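Local coordinates for TRNA threonylcarbamoyladenosine dehydratase (Escherichia coli, PDB 4D79), which catalyses the ATP-dependent dehydration of threonylcarbamoyladenosine at position 37 of tRNAs to its cyclic form, and can accept sulfur from CsdA in vitro, at residues 78-81 / 82-85; 87-90 / 91-94; 116-119 / 120-124; 244-247 / 248-252; 253-256 / 257-260. One frame throughout, in Å; residues are numbered along the deposited sequence.

Contact 1: residues 78-81 / 82-85; sequences RDNV and GLAK. With ATP (adenosine-5'-triphosphate), chain K.
The flat carbonyl group of N80 receives L83 N obliquely, with the donor 29° out of the carbonyl plane, while the leucine side chain curls over the same oxygen. This is the closing bond of a type II beta turn from N80 to L83. Its L83 N to N80 O distance is 3.0 Å, and the bond is fairly straight, with 163° at the hydrogen. The second flat group, the N80 carboxamide, brings OD1 to 4.3 Å from L83 CD1, a loose contact of an amide oxygen with a methyl; its other end is fixed elsewhere, since ND2 bonds to the carbonyl of H75. G82 occupies the third position of the turn with phi at 95°, where a side chain would be jammed against the carbonyl oxygen of V81, and this by itself accounts for the glycine. L83 CG lies anti to its own carbonyl carbon, a torsion that folds the branch back over the turn and puts CG 3.4 Å from N80 O. D79 N is bound by Q95 of the second subunit, so the residues just before the turn reach the dimer interface.

A84 occupies the N-cap position of helix 85-96, and the first residue of that helix, K85, leaves the turn for the ATP pocket. Q73 also bonds K85 NZ, whereas D63 is only a long, weak ion-pair partner. The lysine chain is extended beyond CG and delivers its ammonium between ribose and phosphates: K85 NZ donates to ATP O3' at 2.8 Å and stands 2.6 Å from ATP O2B on the beta phosphate.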
loop_
_atom_site.group_PDB
_atom_site.type_symbol
_atom_site.label_atom_id
_atom_site.label_comp_id
_atom_site.label_asym_id
_atom_site.label_seq_id
_atom_site.Cartn_x
_atom_site.Cartn_y
_atom_site.Cartn_z
ATOM N N ARG B 78 0.841 18.585 -4.653
ATOM C CA ARG B 78 0.923 19.859 -5.368
ATOM C C ARG B 78 2.121 20.681 -4.912
ATOM O O ARG B 78 2.872 21.227 -5.730
ATOM C CB ARG B 78 -0.378 20.642 -5.147
ATOM C CG ARG B 78 -0.474 21.970 -5.824
ATOM C CD ARG B 78 -1.663 22.742 -5.299
ATOM N NE ARG B 78 -1.735 24.060 -5.911
ATOM C CZ ARG B 78 -2.775 24.876 -5.799
ATOM N NH1 ARG B 78 -3.826 24.506 -5.077
ATOM N NH2 ARG B 78 -2.760 26.058 -6.405
ATOM N N ASP B 79 2.294 20.810 -3.607
ATOM C CA ASP B 79 3.340 21.657 -3.053
ATOM C C ASP B 79 4.730 21.029 -3.073
ATOM O O ASP B 79 5.702 21.730 -2.765
ATOM C CB ASP B 79 2.999 22.065 -1.613
ATOM C CG ASP B 79 1.816 23.006 -1.536
ATOM O OD1 ASP B 79 1.393 23.546 -2.582
ATOM O OD2 ASP B 79 1.360 23.263 -0.409
ATOM N N ASN B 80 4.863 19.747 -3.407
ATOM C CA ASN B 80 6.174 19.113 -3.505
ATOM C C ASN B 80 6.745 19.101 -4.916
ATOM O O ASN B 80 7.928 18.769 -5.082
ATOM C CB ASN B 80 6.092 17.674 -2.998
ATOM C CG ASN B 80 5.790 17.610 -1.528
ATOM O OD1 ASN B 80 5.997 18.578 -0.800
ATOM N ND2 ASN B 80 5.344 16.467 -1.077
ATOM N N VAL B 81 5.944 19.441 -5.931
ATOM C CA VAL B 81 6.411 19.341 -7.309
ATOM C C VAL B 81 7.625 20.233 -7.491
ATOM O O VAL B 81 7.605 21.411 -7.124
ATOM C CB VAL B 81 5.288 19.725 -8.287
ATOM C CG1 VAL B 81 5.831 19.770 -9.735
ATOM C CG2 VAL B 81 4.143 18.751 -8.173
ATOM N N GLY B 82 8.688 19.680 -8.081
ATOM C CA GLY B 82 9.933 20.399 -8.290
ATOM C C GLY B 82 10.997 20.194 -7.229
ATOM O O GLY B 82 12.142 20.582 -7.457
ATOM N N LEU B 83 10.657 19.620 -6.077
ATOM C CA LEU B 83 11.607 19.310 -5.019
ATOM C C LEU B 83 12.222 17.923 -5.230
ATOM O O LEU B 83 11.663 17.056 -5.911
ATOM C CB LEU B 83 10.900 19.388 -3.664
ATOM C CG LEU B 83 10.198 20.724 -3.408
ATOM C CD1 LEU B 83 9.441 20.724 -2.085
ATOM C CD2 LEU B 83 11.191 21.863 -3.449
ATOM N N ALA B 84 13.385 17.715 -4.621
ATOM C CA ALA B 84 14.049 16.419 -4.693
ATOM C C ALA B 84 13.227 15.366 -3.954
ATOM O O ALA B 84 12.864 15.545 -2.785
ATOM C CB ALA B 84 15.464 16.511 -4.111
ATOM N N LYS B 85 12.933 14.258 -4.644
ATOM C CA LYS B 85 12.116 13.203 -4.064
ATOM C C LYS B 85 12.679 12.704 -2.741
ATOM O O LYS B 85 11.922 12.453 -1.787
ATOM C CB LYS B 85 12.003 12.014 -5.011
ATOM C CG LYS B 85 11.229 12.196 -6.229
ATOM C CD LYS B 85 11.273 10.912 -7.049
ATOM C CE LYS B 85 10.359 11.025 -8.281
ATOM N NZ LYS B 85 10.291 9.767 -9.040
HETATM P PG ATP K . 9.203 9.078 -14.593
HETATM O O1G ATP K . 8.026 9.381 -15.488
HETATM O O2G ATP K . 9.746 10.273 -13.846
HETATM O O3G ATP K . 10.240 8.182 -15.229
HETATM P PB ATP K . 9.407 7.475 -12.259
HETATM O O1B ATP K . 10.660 6.856 -12.838
HETATM O O2B ATP K . 9.450 8.378 -11.038
HETATM O O3B ATP K . 8.554 8.176 -13.432
HETATM P PA ATP K . 8.804 4.968 -11.124
HETATM O O1A ATP K . 9.310 4.004 -12.191
HETATM O O2A ATP K . 7.591 4.591 -10.316
HETATM O O3A ATP K . 8.378 6.299 -11.906
HETATM O "O5'" ATP K . 10.006 5.419 -10.126
HETATM C "C5'" ATP K . 11.361 4.937 -10.214
HETATM C "C4'" ATP K . 12.378 5.638 -9.301
HETATM O "O4'" ATP K . 13.673 4.958 -9.259
HETATM C "C3'" ATP K . 12.670 7.064 -9.750
HETATM O "O3'" ATP K . 12.425 8.016 -8.701
HETATM C "C2'" ATP K . 14.142 7.045 -10.112
HETATM O "O2'" ATP K . 14.771 8.299 -9.891
HETATM C "C1'" ATP K . 14.730 5.953 -9.233
HETATM N N9 ATP K . 16.089 5.554 -9.718
HETATM C C8 ATP K . 16.344 5.217 -11.009
HETATM N N7 ATP K . 17.652 4.911 -11.214
HETATM C C5 ATP K . 18.264 5.059 -10.036
HETATM C C6 ATP K . 19.647 4.870 -9.584
HETATM N N6 ATP K . 20.573 4.496 -10.470
HETATM N N1 ATP K . 19.958 5.105 -8.308
HETATM C C2 ATP K . 19.018 5.515 -7.426
HETATM N N3 ATP K . 17.726 5.709 -7.770
HETATM C C4 ATP K . 17.267 5.494 -9.044
#

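Contact 2: residues 87-90 / 91-94; sequences EVMA and ERIR
Four successive i to i+4 bonds, from E91 N on E87 O at 3.1 Å to R94 N on A90 O at 3.0 Å, establish an unbroken alpha-helix. On its outer side R94 carries most of the side-chain contact. Its guanidinium lies with one face over A90 CB, and two carboxylate oxygens meet its edge in plane. R94 NH1 is 3.4 Å from E91 OE1, a weak bond within a salt bridge, and, in a long salt bridge, 3.7 Å from E87 OE2. The E87 carboxylate is turned 22° from the guanidinium plane, and a water donating to E87 OE2 and accepting from R94 NH2 ties the pair further. A leucine at R94 would probably leave E87 and E91, two nearby like charges, without their shared positive mate.

Farther round, M89 CE approaches R92 CD at 4.0 Å. The R92 guanidinium finds E47 in its own chain and the I74 carbonyl of the second subunit. Helix 85-96 forms the beta-alpha-beta crossover between parallel strands 56-60 and 101-105: A90 rests on V102 and V104, while M89 and I93 pack on L59 and helix 42-51.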
loop_
_atom_site.group_PDB
_atom_site.type_symbol
_atom_site.label_atom_id
_atom_site.label_comp_id
_atom_site.label_asym_id
_atom_site.label_seq_id
_atom_site.Cartn_x
_atom_site.Cartn_y
_atom_site.Cartn_z
ATOM N N GLU B 87 14.668 14.057 -0.548
ATOM C CA GLU B 87 14.579 15.027 0.536
ATOM C C GLU B 87 13.138 15.189 1.025
ATOM O O GLU B 87 12.907 15.345 2.226
ATOM C CB GLU B 87 15.129 16.373 0.068
ATOM C CG GLU B 87 15.399 17.329 1.188
ATOM C CD GLU B 87 16.418 16.771 2.156
ATOM O OE1 GLU B 87 17.464 16.291 1.671
ATOM O OE2 GLU B 87 16.162 16.772 3.381
ATOM N N VAL B 88 12.161 15.227 0.107
ATOM C CA VAL B 88 10.751 15.296 0.489
ATOM C C VAL B 88 10.367 14.093 1.342
ATOM O O VAL B 88 9.698 14.219 2.379
ATOM C CB VAL B 88 9.871 15.385 -0.775
ATOM C CG1 VAL B 88 8.375 15.212 -0.426
ATOM C CG2 VAL B 88 10.085 16.698 -1.474
ATOM N N MET B 89 10.775 12.901 0.900
ATOM C CA MET B 89 10.466 11.689 1.633
ATOM C C MET B 89 11.191 11.651 2.978
ATOM O O MET B 89 10.631 11.179 3.975
ATOM C CB MET B 89 10.826 10.479 0.777
ATOM C CG MET B 89 10.186 9.206 1.224
ATOM S SD MET B 89 8.386 9.259 1.100
ATOM C CE MET B 89 7.920 8.299 2.514
ATOM N N ALA B 90 12.416 12.173 3.049
ATOM C CA ALA B 90 13.119 12.205 4.331
ATOM C C ALA B 90 12.399 13.094 5.341
ATOM O O ALA B 90 12.299 12.751 6.523
ATOM C CB ALA B 90 14.548 12.695 4.154
ATOM N N GLU B 91 11.913 14.258 4.900
ATOM C CA GLU B 91 11.186 15.139 5.807
ATOM C C GLU B 91 9.905 14.484 6.298
ATOM O O GLU B 91 9.491 14.679 7.452
ATOM C CB GLU B 91 10.862 16.468 5.127
ATOM C CG GLU B 91 10.259 17.454 6.102
ATOM C CD GLU B 91 11.182 17.724 7.284
ATOM O OE1 GLU B 91 12.423 17.638 7.110
ATOM O OE2 GLU B 91 10.662 17.967 8.396
ATOM N N ARG B 92 9.237 13.735 5.423
ATOM C CA ARG B 92 8.061 12.996 5.843
ATOM C C ARG B 92 8.409 11.949 6.895
ATOM O O ARG B 92 7.676 11.790 7.884
ATOM C CB ARG B 92 7.414 12.344 4.634
ATOM C CG ARG B 92 6.124 11.674 4.971
ATOM C CD ARG B 92 5.403 11.163 3.718
ATOM N NE ARG B 92 4.381 10.230 4.131
ATOM C CZ ARG B 92 3.180 10.594 4.568
ATOM N NH1 ARG B 92 2.837 11.885 4.605
ATOM N NH2 ARG B 92 2.339 9.663 4.984
ATOM N N ILE B 93 9.509 11.214 6.695
ATOM C CA ILE B 93 9.901 10.187 7.660
ATOM C C ILE B 93 10.172 10.814 9.022
ATOM O O ILE B 93 9.819 10.240 10.063
ATOM C CB ILE B 93 11.106 9.386 7.134
ATOM C CG1 ILE B 93 10.636 8.511 5.964
ATOM C CG2 ILE B 93 11.719 8.555 8.259
ATOM C CD1 ILE B 93 11.741 7.848 5.210
ATOM N N ARG B 94 10.756 12.019 9.035
ATOM C CA ARG B 94 11.027 12.725 10.291
ATOM C C ARG B 94 9.740 13.145 10.995
ATOM O O ARG B 94 9.735 13.322 12.221
ATOM C CB ARG B 94 11.912 13.950 10.025
ATOM C CG ARG B 94 13.314 13.569 9.504
ATOM C CD ARG B 94 14.257 14.741 9.312
ATOM N NE ARG B 94 15.458 14.315 8.581
ATOM C CZ ARG B 94 15.812 14.731 7.367
ATOM N NH1 ARG B 94 15.073 15.621 6.719
ATOM N NH2 ARG B 94 16.929 14.262 6.804
HETATM O O HOH W 1 18.391 14.960 4.905
#

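Contact 3: residues 116-119 / 120-124; sequences QYMS and VGYSY
M118 and Y122 are bridged by one water, which donates to M118 O at 2.8 Å and accepts from Y122 N at the same 2.8 Å. The carbonyl of M118 and the amide beyond the turn thus meet through solvent. Between them runs a type I beta turn from M118 to G121. G121 is the first residue to leave helical backbone angles, with phi at 85°; a side chain there would run into the carbonyl oxygen of V120, which explains the glycine.

The chain then doubles back, and the Y122 ring comes up beside residues 117 and 118. M118 supplies the side-chain partner. Its CG sits anti to the carbonyl carbon (chi1 -68°), and further bends along the chain bring the sulfur to the ring. M118 SD lies 5.1 Å from the Y122 centroid and 75° off the ring normal, which makes this a Met-aromatic contact at the edge. The nearest ring atom is Y122 CE2, 4.0 Å from M118 SD, and the two side chains cross at about a right angle. Y117 O also lies near the ring plane, at the same edge; Y122 CE2 is 3.4 Å from it. Y122 OH is 3.4 Å from Y117 O too, a weak polar contact at best.

The turn links helix 114-118 to strand 124-127. M118 is enclosed by C34 of strand 32-36 and by L138, Y141 and C142 of helix 132-144, while Y122 meets H32 edge-to-face and packs on C34.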
loop_
_atom_site.group_PDB
_atom_site.type_symbol
_atom_site.label_atom_id
_atom_site.label_comp_id
_atom_site.label_asym_id
_atom_site.label_seq_id
_atom_site.Cartn_x
_atom_site.Cartn_y
_atom_site.Cartn_z
ATOM N N GLN B 116 30.984 2.294 -2.670
ATOM C CA GLN B 116 31.011 3.374 -1.683
ATOM C C GLN B 116 29.658 3.527 -1.001
ATOM O O GLN B 116 29.562 3.608 0.237
ATOM C CB GLN B 116 31.426 4.682 -2.362
ATOM C CG GLN B 116 31.308 5.931 -1.496
ATOM C CD GLN B 116 31.564 7.213 -2.271
ATOM O OE1 GLN B 116 32.026 7.180 -3.413
ATOM N NE2 GLN B 116 31.220 8.349 -1.668
ATOM N N TYR B 117 28.580 3.526 -1.783
ATOM C CA TYR B 117 27.292 3.730 -1.139
ATOM C C TYR B 117 26.888 2.511 -0.320
ATOM O O TYR B 117 26.264 2.658 0.733
ATOM C CB TYR B 117 26.237 4.100 -2.189
ATOM C CG TYR B 117 26.409 5.508 -2.725
ATOM C CD1 TYR B 117 26.826 6.533 -1.896
ATOM C CD2 TYR B 117 26.166 5.813 -4.057
ATOM C CE1 TYR B 117 26.983 7.810 -2.357
ATOM C CE2 TYR B 117 26.312 7.094 -4.522
ATOM C CZ TYR B 117 26.733 8.091 -3.663
ATOM O OH TYR B 117 26.897 9.386 -4.100
ATOM N N MET B 118 27.298 1.322 -0.723
ATOM C CA MET B 118 26.919 0.151 0.053
ATOM C C MET B 118 27.880 -0.096 1.216
ATOM O O MET B 118 27.652 -1.022 2.003
ATOM C CB MET B 118 26.855 -1.080 -0.854
ATOM C CG MET B 118 25.733 -1.029 -1.865
ATOM S SD MET B 118 24.077 -0.896 -1.141
ATOM C CE MET B 118 23.578 0.697 -1.762
ATOM N N SER B 119 28.877 0.781 1.411
ATOM C CA SER B 119 29.941 0.564 2.387
ATOM C C SER B 119 29.492 0.839 3.814
ATOM O O SER B 119 30.225 0.505 4.746
ATOM C CB SER B 119 31.152 1.482 2.074
ATOM O OG SER B 119 31.627 1.280 0.761
ATOM N N VAL B 120 28.291 1.381 4.011
ATOM C CA VAL B 120 27.819 1.690 5.351
ATOM C C VAL B 120 27.469 0.445 6.148
ATOM O O VAL B 120 27.490 0.489 7.382
ATOM C CB VAL B 120 26.582 2.613 5.251
ATOM C CG1 VAL B 120 25.956 2.880 6.624
ATOM C CG2 VAL B 120 26.936 3.915 4.552
ATOM N N GLY B 121 27.188 -0.680 5.492
ATOM C CA GLY B 121 26.806 -1.860 6.245
ATOM C C GLY B 121 25.321 -1.888 6.564
ATOM O O GLY B 121 24.909 -1.765 7.718
ATOM N N TYR B 122 24.501 -2.027 5.543
ATOM C CA TYR B 122 23.051 -2.025 5.743
ATOM C C TYR B 122 22.565 -3.364 6.265
ATOM O O TYR B 122 23.064 -4.415 5.858
ATOM C CB TYR B 122 22.355 -1.700 4.434
ATOM C CG TYR B 122 22.685 -0.317 3.954
ATOM C CD1 TYR B 122 22.292 0.800 4.676
ATOM C CD2 TYR B 122 23.370 -0.123 2.774
ATOM C CE1 TYR B 122 22.606 2.063 4.255
ATOM C CE2 TYR B 122 23.677 1.147 2.332
ATOM C CZ TYR B 122 23.299 2.229 3.069
ATOM O OH TYR B 122 23.609 3.486 2.621
ATOM N N SER B 123 21.548 -3.318 7.134
ATOM C CA SER B 123 20.805 -4.525 7.488
ATOM C C SER B 123 20.081 -5.130 6.289
ATOM O O SER B 123 19.878 -6.344 6.236
ATOM C CB SER B 123 19.764 -4.226 8.567
ATOM O OG SER B 123 20.295 -3.433 9.603
ATOM N N TYR B 124 19.631 -4.300 5.355
ATOM C CA TYR B 124 18.896 -4.756 4.188
ATOM C C TYR B 124 18.941 -3.652 3.146
ATOM O O TYR B 124 18.930 -2.468 3.483
ATOM C CB TYR B 124 17.414 -5.092 4.508
ATOM C CG TYR B 124 17.027 -6.491 4.055
ATOM C CD1 TYR B 124 16.651 -6.752 2.724
ATOM C CD2 TYR B 124 17.046 -7.539 4.937
ATOM C CE1 TYR B 124 16.323 -8.039 2.326
ATOM C CE2 TYR B 124 16.739 -8.809 4.553
ATOM C CZ TYR B 124 16.353 -9.054 3.251
ATOM O OH TYR B 124 16.086 -10.346 2.908
HETATM O O HOH W 2 25.809 -2.737 3.151
#

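Contact 4: residues 244-247 / 248-252; sequences VTAT and FGFVA
F248 lies side by side with V244, one helical turn earlier, and its atoms can be followed outward. F248 CB starts 3.3 Å from T245 O. Beyond it CG and then CD1 pass the carbonyl of V244, F248 CD1 coming to 3.3 Å from V244 O, which lies at the ring edge. F248 CE1 reaches V244 CG1 at 3.7 Å, the two side chains pointing the same way. The side chain also packs on V41, A155, I164 and V204.

The backbone is that of alpha-helix 242-266, whose first part falls in a span predicted to be transmembrane but here packs on the sheet and the second subunit. F248 N bonds V244 O, and F250 N bonds A246 O at 2.8 Å.

A246 O also sits 3.3 Å above one face of the F250 ring, offset toward its rim. F250 packs on W44 and A48 and on A246 of the second subunit. An alanine in place of F250 would probably open a gap beside W44 and A48 and leave A246 of the second subunit without its aromatic partner. V251 CG2 stands 4.0 Å from T247 CG2, while T247 OG1 is bonded to M243 O.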
loop_
_atom_site.group_PDB
_atom_site.type_symbol
_atom_site.label_atom_id
_atom_site.label_comp_id
_atom_site.label_asym_id
_atom_site.label_seq_id
_atom_site.Cartn_x
_atom_site.Cartn_y
_atom_site.Cartn_z
ATOM N N VAL B 244 -1.132 -1.126 -6.813
ATOM C CA VAL B 244 -0.154 -2.144 -7.180
ATOM C C VAL B 244 1.260 -1.704 -6.821
ATOM O O VAL B 244 1.994 -2.456 -6.177
ATOM C CB VAL B 244 -0.293 -2.504 -8.681
ATOM C CG1 VAL B 244 0.837 -3.406 -9.158
ATOM C CG2 VAL B 244 -1.631 -3.197 -8.929
ATOM N N THR B 245 1.687 -0.492 -7.216
ATOM C CA THR B 245 3.088 -0.136 -7.023
ATOM C C THR B 245 3.412 -0.044 -5.540
ATOM O O THR B 245 4.460 -0.532 -5.110
ATOM C CB THR B 245 3.458 1.160 -7.777
ATOM O OG1 THR B 245 2.794 2.279 -7.198
ATOM C CG2 THR B 245 3.088 1.078 -9.280
ATOM N N ALA B 246 2.476 0.478 -4.729
ATOM C CA ALA B 246 2.696 0.521 -3.285
ATOM C C ALA B 246 2.742 -0.883 -2.708
ATOM O O ALA B 246 3.522 -1.155 -1.780
ATOM C CB ALA B 246 1.600 1.319 -2.580
ATOM N N THR B 247 1.890 -1.780 -3.209
ATOM C CA THR B 247 1.916 -3.123 -2.661
ATOM C C THR B 247 3.222 -3.842 -3.003
ATOM O O THR B 247 3.666 -4.664 -2.201
ATOM C CB THR B 247 0.685 -3.903 -3.120
ATOM O OG1 THR B 247 -0.476 -3.234 -2.634
ATOM C CG2 THR B 247 0.659 -5.301 -2.525
ATOM N N PHE B 248 3.820 -3.577 -4.181
ATOM C CA PHE B 248 5.175 -4.065 -4.447
ATOM C C PHE B 248 6.128 -3.638 -3.318
ATOM O O PHE B 248 6.853 -4.452 -2.758
ATOM C CB PHE B 248 5.667 -3.543 -5.788
ATOM C CG PHE B 248 5.416 -4.451 -6.961
ATOM C CD1 PHE B 248 4.127 -4.643 -7.476
ATOM C CD2 PHE B 248 6.479 -5.046 -7.638
ATOM C CE1 PHE B 248 3.893 -5.454 -8.599
ATOM C CE2 PHE B 248 6.248 -5.847 -8.780
ATOM C CZ PHE B 248 4.938 -6.054 -9.248
ATOM N N GLY B 249 6.095 -2.361 -2.949
ATOM C CA GLY B 249 6.970 -1.876 -1.905
ATOM C C GLY B 249 6.649 -2.475 -0.555
ATOM O O GLY B 249 7.564 -2.772 0.225
ATOM N N PHE B 250 5.346 -2.654 -0.248
ATOM C CA PHE B 250 4.957 -3.235 1.031
ATOM C C PHE B 250 5.344 -4.705 1.118
ATOM O O PHE B 250 5.812 -5.168 2.176
ATOM C CB PHE B 250 3.451 -3.078 1.291
ATOM C CG PHE B 250 3.005 -1.673 1.474
ATOM C CD1 PHE B 250 3.901 -0.665 1.775
ATOM C CD2 PHE B 250 1.654 -1.350 1.355
ATOM C CE1 PHE B 250 3.483 0.620 1.937
ATOM C CE2 PHE B 250 1.232 -0.041 1.529
ATOM C CZ PHE B 250 2.113 0.922 1.828
ATOM N N VAL B 251 5.188 -5.449 0.017
ATOM C CA VAL B 251 5.600 -6.847 0.026
ATOM C C VAL B 251 7.120 -6.952 0.167
ATOM O O VAL B 251 7.639 -7.820 0.886
ATOM C CB VAL B 251 5.092 -7.562 -1.231
ATOM C CG1 VAL B 251 5.793 -8.906 -1.418
ATOM C CG2 VAL B 251 3.582 -7.739 -1.175
ATOM N N ALA B 252 7.860 -6.069 -0.503
ATOM C CA ALA B 252 9.315 -6.058 -0.330
ATOM C C ALA B 252 9.717 -5.835 1.138
ATOM O O ALA B 252 10.606 -6.519 1.649
ATOM C CB ALA B 252 9.938 -4.993 -1.226
#

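Contact 5: residues 253-256 / 257-260; sequences VSHA and LKKM
Helix 242-266, the long C-terminal helix of this Rossmann-related chain, carries the H255, K258 and K259 cluster on its polar side. Regular i to i+4 backbone bonds support it, the straightest being L257 N to V253 O at 2.8 Å with 169° at the hydrogen. H255 has CG anti to its backbone N (chi1 -179°), which swings the imidazole along the helix toward the two lysines of the next turn. K259 crosses one face of the ring obliquely: K259 CG is 4.2 Å from the H255 centroid and 22° off the normal, a CH-pi contact set toward the rim. Farther out, K259 CE comes within 3.5 Å of H255 CE1, so the aliphatic chain, rather than the ammonium, does the touching. At the ring edge, in plane, a water lies 2.7 Å from H255 ND1 and takes a bond of 2.7 Å from K258 NZ. The other ring nitrogen, NE2, is held by D202, so the imidazole is gripped at both nitrogens, which should limit its rotation.

On the apolar side the side chains of V253 and L257 lie side by side, with V253 CG1 4.1 Å from L257 CD1. V253 packs on A45 and L49 of helix 42-51, and M243 of the second subunit touches V253, S254 and L257. A256, K259 and M260 press on Y124 of strand 124-127, and V253 reaches I126 of the same strand.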
loop_
_atom_site.group_PDB
_atom_site.type_symbol
_atom_site.label_atom_id
_atom_site.label_comp_id
_atom_site.label_asym_id
_atom_site.label_seq_id
_atom_site.Cartn_x
_atom_site.Cartn_y
_atom_site.Cartn_z
ATOM N N VAL B 253 9.091 -4.872 1.819
ATOM C CA VAL B 253 9.425 -4.598 3.231
ATOM C C VAL B 253 9.075 -5.784 4.115
ATOM O O VAL B 253 9.905 -6.249 4.911
ATOM C CB VAL B 253 8.741 -3.304 3.693
ATOM C CG1 VAL B 253 8.821 -3.080 5.159
ATOM C CG2 VAL B 253 9.383 -2.126 2.966
ATOM N N SER B 254 7.878 -6.342 3.942
ATOM C CA SER B 254 7.463 -7.481 4.752
ATOM C C SER B 254 8.401 -8.663 4.561
ATOM O O SER B 254 8.721 -9.371 5.528
ATOM C CB SER B 254 6.046 -7.905 4.413
ATOM O OG SER B 254 5.071 -7.007 4.951
ATOM N N HIS B 255 8.844 -8.889 3.322
ATOM C CA HIS B 255 9.799 -9.958 3.058
ATOM C C HIS B 255 11.116 -9.694 3.787
ATOM O O HIS B 255 11.670 -10.586 4.446
ATOM C CB HIS B 255 10.024 -10.075 1.552
ATOM C CG HIS B 255 10.971 -11.170 1.164
ATOM N ND1 HIS B 255 10.592 -12.492 1.074
ATOM C CD2 HIS B 255 12.295 -11.141 0.882
ATOM C CE1 HIS B 255 11.624 -13.222 0.701
ATOM N NE2 HIS B 255 12.676 -12.432 0.594
ATOM N N ALA B 256 11.632 -8.462 3.691
ATOM C CA ALA B 256 12.898 -8.120 4.339
ATOM C C ALA B 256 12.797 -8.283 5.851
ATOM O O ALA B 256 13.687 -8.860 6.496
ATOM C CB ALA B 256 13.293 -6.680 3.977
ATOM N N LEU B 257 11.710 -7.788 6.444
ATOM C CA LEU B 257 11.548 -7.892 7.899
ATOM C C LEU B 257 11.447 -9.335 8.346
ATOM O O LEU B 257 12.022 -9.710 9.379
ATOM C CB LEU B 257 10.340 -7.119 8.380
ATOM C CG LEU B 257 10.351 -5.609 8.169
ATOM C CD1 LEU B 257 9.153 -4.952 8.807
ATOM C CD2 LEU B 257 11.606 -4.980 8.704
ATOM N N LYS B 258 10.754 -10.165 7.567
ATOM C CA LYS B 258 10.693 -11.584 7.889
ATOM C C LYS B 258 12.067 -12.238 7.840
ATOM O O LYS B 258 12.414 -13.065 8.697
ATOM C CB LYS B 258 9.739 -12.270 6.948
ATOM C CG LYS B 258 9.719 -13.761 7.074
ATOM C CD LYS B 258 8.710 -14.327 6.096
ATOM C CE LYS B 258 9.220 -14.181 4.669
ATOM N NZ LYS B 258 8.425 -15.002 3.718
ATOM N N LYS B 259 12.821 -11.960 6.787
ATOM C CA LYS B 259 14.155 -12.547 6.678
ATOM C C LYS B 259 15.079 -12.056 7.791
ATOM O O LYS B 259 15.896 -12.830 8.294
ATOM C CB LYS B 259 14.721 -12.257 5.295
ATOM C CG LYS B 259 13.978 -12.931 4.207
ATOM C CD LYS B 259 13.971 -14.429 4.353
ATOM C CE LYS B 259 13.106 -15.098 3.290
ATOM N NZ LYS B 259 13.094 -16.568 3.516
ATOM N N MET B 260 14.968 -10.780 8.198
ATOM C CA MET B 260 15.775 -10.276 9.313
ATOM C C MET B 260 15.412 -10.983 10.614
ATOM O O MET B 260 16.289 -11.349 11.405
ATOM C CB MET B 260 15.578 -8.771 9.469
ATOM C CG MET B 260 16.102 -7.987 8.353
ATOM S SD MET B 260 15.513 -6.284 8.360
ATOM C CE MET B 260 16.249 -5.760 9.887
HETATM O O HOH W 3 8.490 -14.199 1.181
#

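From the N terminus, the five contacts follow in series, none nesting in or crossing another. Contact 1 closes a turn after strand 56-60 and leads through K85 into helix 85-96, which holds contact 2; the two touch where N80 and L83 meet V88. Contact 3 closes the turn from helix 114-118 toward central strand 124-127, its nearest atoms about 12 Å from contact 2. Contacts 4 and 5 adjoin on helix 242-266, with centres 13 Å apart. Contact 5 touches contact 3 at Y124 and so ties the last helix to the middle of the sheet. Contacts 1, 2, 4 and 5 also reach the second subunit.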